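Local coordinates for protein N-acetylglucosamine 2-epimerase (Xylella fastidiosa, PDB 3GT5) that probably acts as a sugar isomerase of the N-acylglucosamine 2-epimerase family, built on a barrel of paired alpha-helices, at residues A[95-98]-A[104-107]; A[120-125]-A[138-143]. All coordinates share one frame; numbering follows the deposited sequence.

Contact 1 of 2, residues A[95-98]-A[104-107]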
# COMPACT_ATOMS: atom_id res chain seq x y z
N GLY A 95 3.77 -9.68 -19.11
CA GLY A 95 3.52 -9.93 -17.69
C GLY A 95 4.79 -9.95 -16.85
O GLY A 95 5.92 -9.93 -17.39
N TYR A 96 4.61 -9.99 -15.53
CA TYR A 96 5.71 -9.85 -14.58
C TYR A 96 5.70 -11.01 -13.65
O TYR A 96 4.65 -11.32 -13.10
CB TYR A 96 5.56 -8.55 -13.76
CG TYR A 96 5.78 -7.30 -14.56
CD1 TYR A 96 7.02 -6.66 -14.54
CD2 TYR A 96 4.75 -6.74 -15.33
CE1 TYR A 96 7.24 -5.53 -15.27
CE2 TYR A 96 4.94 -5.63 -16.06
CZ TYR A 96 6.19 -4.99 -16.05
OH TYR A 96 6.39 -3.86 -16.80
N ALA A 97 6.86 -11.61 -13.42
CA ALA A 97 6.97 -12.71 -12.47
C ALA A 97 6.56 -12.23 -11.09
O ALA A 97 7.07 -11.21 -10.62
CB ALA A 97 8.39 -13.28 -12.45
N TRP A 98 5.67 -12.98 -10.44
CA TRP A 98 5.24 -12.71 -9.06
C TRP A 98 6.36 -12.99 -8.05
O TRP A 98 6.63 -12.18 -7.16
CB TRP A 98 3.97 -13.55 -8.78
CG TRP A 98 3.27 -13.31 -7.49
CD1 TRP A 98 2.99 -14.25 -6.54
CD2 TRP A 98 2.66 -12.09 -7.02
NE1 TRP A 98 2.31 -13.70 -5.51
CE2 TRP A 98 2.07 -12.38 -5.77
CE3 TRP A 98 2.53 -10.78 -7.53
CZ2 TRP A 98 1.39 -11.41 -5.02
CZ3 TRP A 98 1.85 -9.82 -6.77
CH2 TRP A 98 1.28 -10.14 -5.54
N ARG A 104 15.45 -17.12 -11.43
CA ARG A 104 14.54 -18.02 -12.14
C ARG A 104 13.09 -17.79 -11.67
O ARG A 104 12.84 -17.68 -10.48
CB ARG A 104 14.91 -19.49 -11.87
N VAL A 105 12.14 -17.76 -12.60
CA VAL A 105 10.74 -17.56 -12.26
C VAL A 105 10.21 -18.73 -11.43
O VAL A 105 10.30 -19.90 -11.84
CB VAL A 105 9.90 -17.39 -13.53
CG1 VAL A 105 8.44 -17.11 -13.20
CG2 VAL A 105 10.50 -16.29 -14.40
N GLU A 106 9.67 -18.42 -10.26
CA GLU A 106 9.06 -19.41 -9.40
C GLU A 106 7.54 -19.41 -9.56
O GLU A 106 6.94 -20.48 -9.63
CB GLU A 106 9.44 -19.19 -7.93
CG GLU A 106 8.55 -19.91 -6.94
CD GLU A 106 8.83 -19.50 -5.51
OE1 GLU A 106 9.81 -20.02 -4.93
OE2 GLU A 106 8.05 -18.68 -4.95
N ASP A 107 6.92 -18.24 -9.56
CA ASP A 107 5.47 -18.15 -9.76
C ASP A 107 5.26 -17.10 -10.83
O ASP A 107 5.60 -15.94 -10.64
CB ASP A 107 4.77 -17.79 -8.45
CG ASP A 107 3.28 -17.75 -8.58
OD1 ASP A 107 2.78 -17.89 -9.73
OD2 ASP A 107 2.63 -17.61 -7.53
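The backbone N of Trp98 donates to the carbonyl O of Asp107 over 3.0 Å. The N-H points somewhat off the acceptor, at 131°, although the donor lies almost in line with the C=O bond. The side chains of the same two residues lie side by side and point the same way. Trp98 has CG anti to its own N (chi1 -173°), which lays the indole alongside the Asp107 carboxylate, the two planes being 78° apart; CD1 of the ring stands 3.5 Å from OD2 of Asp107. The other carboxylate oxygen, OD1, is hydrogen-bonded to the hydroxyl of Thr109. Segment 95-98 leads into a beta-hairpin in which strand 99-101 pairs antiparallel with strand 104-111, whose first residues form the other segment; opposite Thr99 this second strand carries a classic beta bulge made by Glu106 and Asp107. Further from the indole, CB of Ala97 meets CG1 of Val105 at 3.9 Å, with CG2 slightly more distant. The compact methyl of buried Ala97 gives the valine an apolar partner where the backbones are close, the CA atoms of Ala97 and Val105 being 6.1 Å apart. The large indole is suited to its buried site, where His50 and Phe240 meet it edge-to-face.

Contact 2 of 2, residues A[120-125]-A[138-143]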
# COMPACT_ATOMS: atom_id res chain seq x y z
N LEU A 120 2.90 1.98 -9.98
CA LEU A 120 3.41 2.88 -8.98
C LEU A 120 4.93 3.06 -9.12
O LEU A 120 5.41 4.22 -9.07
CB LEU A 120 3.07 2.35 -7.58
CG LEU A 120 3.54 3.25 -6.43
CD1 LEU A 120 2.80 4.61 -6.44
CD2 LEU A 120 3.36 2.56 -5.06
N ALA A 121 5.68 1.97 -9.31
CA ALA A 121 7.15 2.06 -9.45
C ALA A 121 7.49 2.92 -10.69
O ALA A 121 8.41 3.77 -10.68
CB ALA A 121 7.81 0.68 -9.54
N TYR A 122 6.80 2.69 -11.80
CA TYR A 122 7.10 3.46 -13.02
C TYR A 122 6.73 4.94 -12.84
O TYR A 122 7.46 5.83 -13.35
CB TYR A 122 6.38 2.87 -14.24
CG TYR A 122 6.87 1.50 -14.69
CD1 TYR A 122 8.17 1.03 -14.42
CD2 TYR A 122 6.04 0.67 -15.46
CE1 TYR A 122 8.59 -0.22 -14.83
CE2 TYR A 122 6.50 -0.57 -15.92
CZ TYR A 122 7.77 -1.01 -15.62
OH TYR A 122 8.22 -2.24 -16.04
N SER A 123 5.63 5.23 -12.13
CA SER A 123 5.23 6.63 -11.87
C SER A 123 6.30 7.33 -11.01
O SER A 123 6.68 8.48 -11.29
CB SER A 123 3.89 6.69 -11.14
OG SER A 123 2.94 6.11 -11.97
N CYS A 124 6.80 6.61 -10.02
CA CYS A 124 7.94 7.10 -9.24
C CYS A 124 9.17 7.37 -10.11
O CYS A 124 9.83 8.42 -9.93
CB CYS A 124 8.32 6.13 -8.13
SG CYS A 124 7.12 6.10 -6.80
N GLY A 125 9.47 6.46 -11.05
CA GLY A 125 10.56 6.66 -11.99
C GLY A 125 10.43 7.95 -12.79
O GLY A 125 11.43 8.69 -12.96
N ASP A 138 2.59 3.96 -20.10
CA ASP A 138 1.65 3.75 -21.18
C ASP A 138 1.56 2.25 -21.55
O ASP A 138 0.47 1.73 -21.76
CB ASP A 138 1.95 4.65 -22.39
CG ASP A 138 0.98 4.42 -23.53
OD1 ASP A 138 -0.27 4.48 -23.33
OD2 ASP A 138 1.49 4.07 -24.61
N GLU A 139 2.69 1.55 -21.57
CA GLU A 139 2.73 0.10 -21.87
C GLU A 139 1.95 -0.67 -20.83
O GLU A 139 1.22 -1.60 -21.18
CB GLU A 139 4.20 -0.35 -21.88
CG GLU A 139 4.60 -1.84 -21.87
CD GLU A 139 6.02 -1.97 -21.33
OE1 GLU A 139 6.19 -2.15 -20.08
OE2 GLU A 139 6.97 -1.75 -22.12
N THR A 140 2.07 -0.25 -19.55
CA THR A 140 1.36 -0.93 -18.45
C THR A 140 -0.15 -0.64 -18.55
O THR A 140 -0.96 -1.54 -18.39
CB THR A 140 1.92 -0.49 -17.10
OG1 THR A 140 3.34 -0.71 -17.09
CG2 THR A 140 1.26 -1.28 -15.92
N TRP A 141 -0.51 0.61 -18.84
CA TRP A 141 -1.93 0.96 -19.08
C TRP A 141 -2.51 0.05 -20.20
O TRP A 141 -3.61 -0.52 -20.08
CB TRP A 141 -2.05 2.44 -19.46
CG TRP A 141 -3.43 2.85 -19.89
CD1 TRP A 141 -3.94 2.76 -21.16
CD2 TRP A 141 -4.48 3.37 -19.08
NE1 TRP A 141 -5.22 3.20 -21.17
CE2 TRP A 141 -5.58 3.59 -19.92
CE3 TRP A 141 -4.59 3.73 -17.72
CZ2 TRP A 141 -6.79 4.11 -19.45
CZ3 TRP A 141 -5.78 4.24 -17.27
CH2 TRP A 141 -6.86 4.44 -18.13
N CYS A 142 -1.78 -0.07 -21.31
CA CYS A 142 -2.26 -0.86 -22.44
C CYS A 142 -2.46 -2.32 -22.07
O CYS A 142 -3.49 -2.91 -22.42
CB CYS A 142 -1.36 -0.73 -23.63
SG CYS A 142 -1.53 0.88 -24.38
N LEU A 143 -1.51 -2.88 -21.31
CA LEU A 143 -1.58 -4.26 -20.84
C LEU A 143 -2.81 -4.48 -19.93
O LEU A 143 -3.54 -5.48 -20.11
CB LEU A 143 -0.30 -4.62 -20.07
CG LEU A 143 -0.24 -6.10 -19.68
CD1 LEU A 143 0.22 -6.98 -20.84
CD2 LEU A 143 0.63 -6.25 -18.41
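Glu139, midway along helix 133-147, starts out toward the tyrosine, but its OE1 stays 4.5 Å from CE2 of the Tyr122 ring. That oxygen is engaged instead in a salt bridge with Arg85, whose NH1 also hydrogen-bonds the Tyr122 hydroxyl, so one guanidinium serves both residues; the same hydroxyl also hydrogen-bonds that of Tyr96. Thr140, next in sequence, makes the close approach: its OG1 lies in the plane of the Tyr122 ring, at the edge, 3.4 Å from CD2 and 3.4 Å from CE2. The threonine torsion (chi1 -54°) sets OG1 opposite the carbonyl carbon, where it hydrogen-bonds the backbone O of Trp136, one turn earlier. Threonine is apt, since its hydroxyl, carried directly on CB, can bond back to its own helix while meeting the ring edge. The helices 112-127 and 133-147 are consecutive in the helical barrel, and the nearest CA atoms, of Tyr122 and Thr140, are 9.0 Å apart. Leu81 and Val84 of helix 71-88 also pack on the tyrosine. An oxygen facing the weakly positive C-H rim of an aromatic ring probably makes a mildly favourable electrostatic contact, although no hydrogen bond joins the two segments.

Both segments of contact 1 precede both of contact 2 in the chain, and strand 104-111 runs straight into helix 112-127. Their centres are about 18 Å apart: contact 1 sits by the hairpin of the antiparallel sheet, its centre about 21 Å from the centre of the chain, and contact 2 lies between two barrel helices, about 16 Å from it. They nevertheless touch, for OH of Tyr96 in segment 95-98 lies 2.6 Å from OH of Tyr122 in segment 120-125, a probable hydrogen bond. Helix 71-88, which packs against both tyrosines, is common ground. The pair thus ties the loop leading into the hairpin to the helical layer of the epimerase fold.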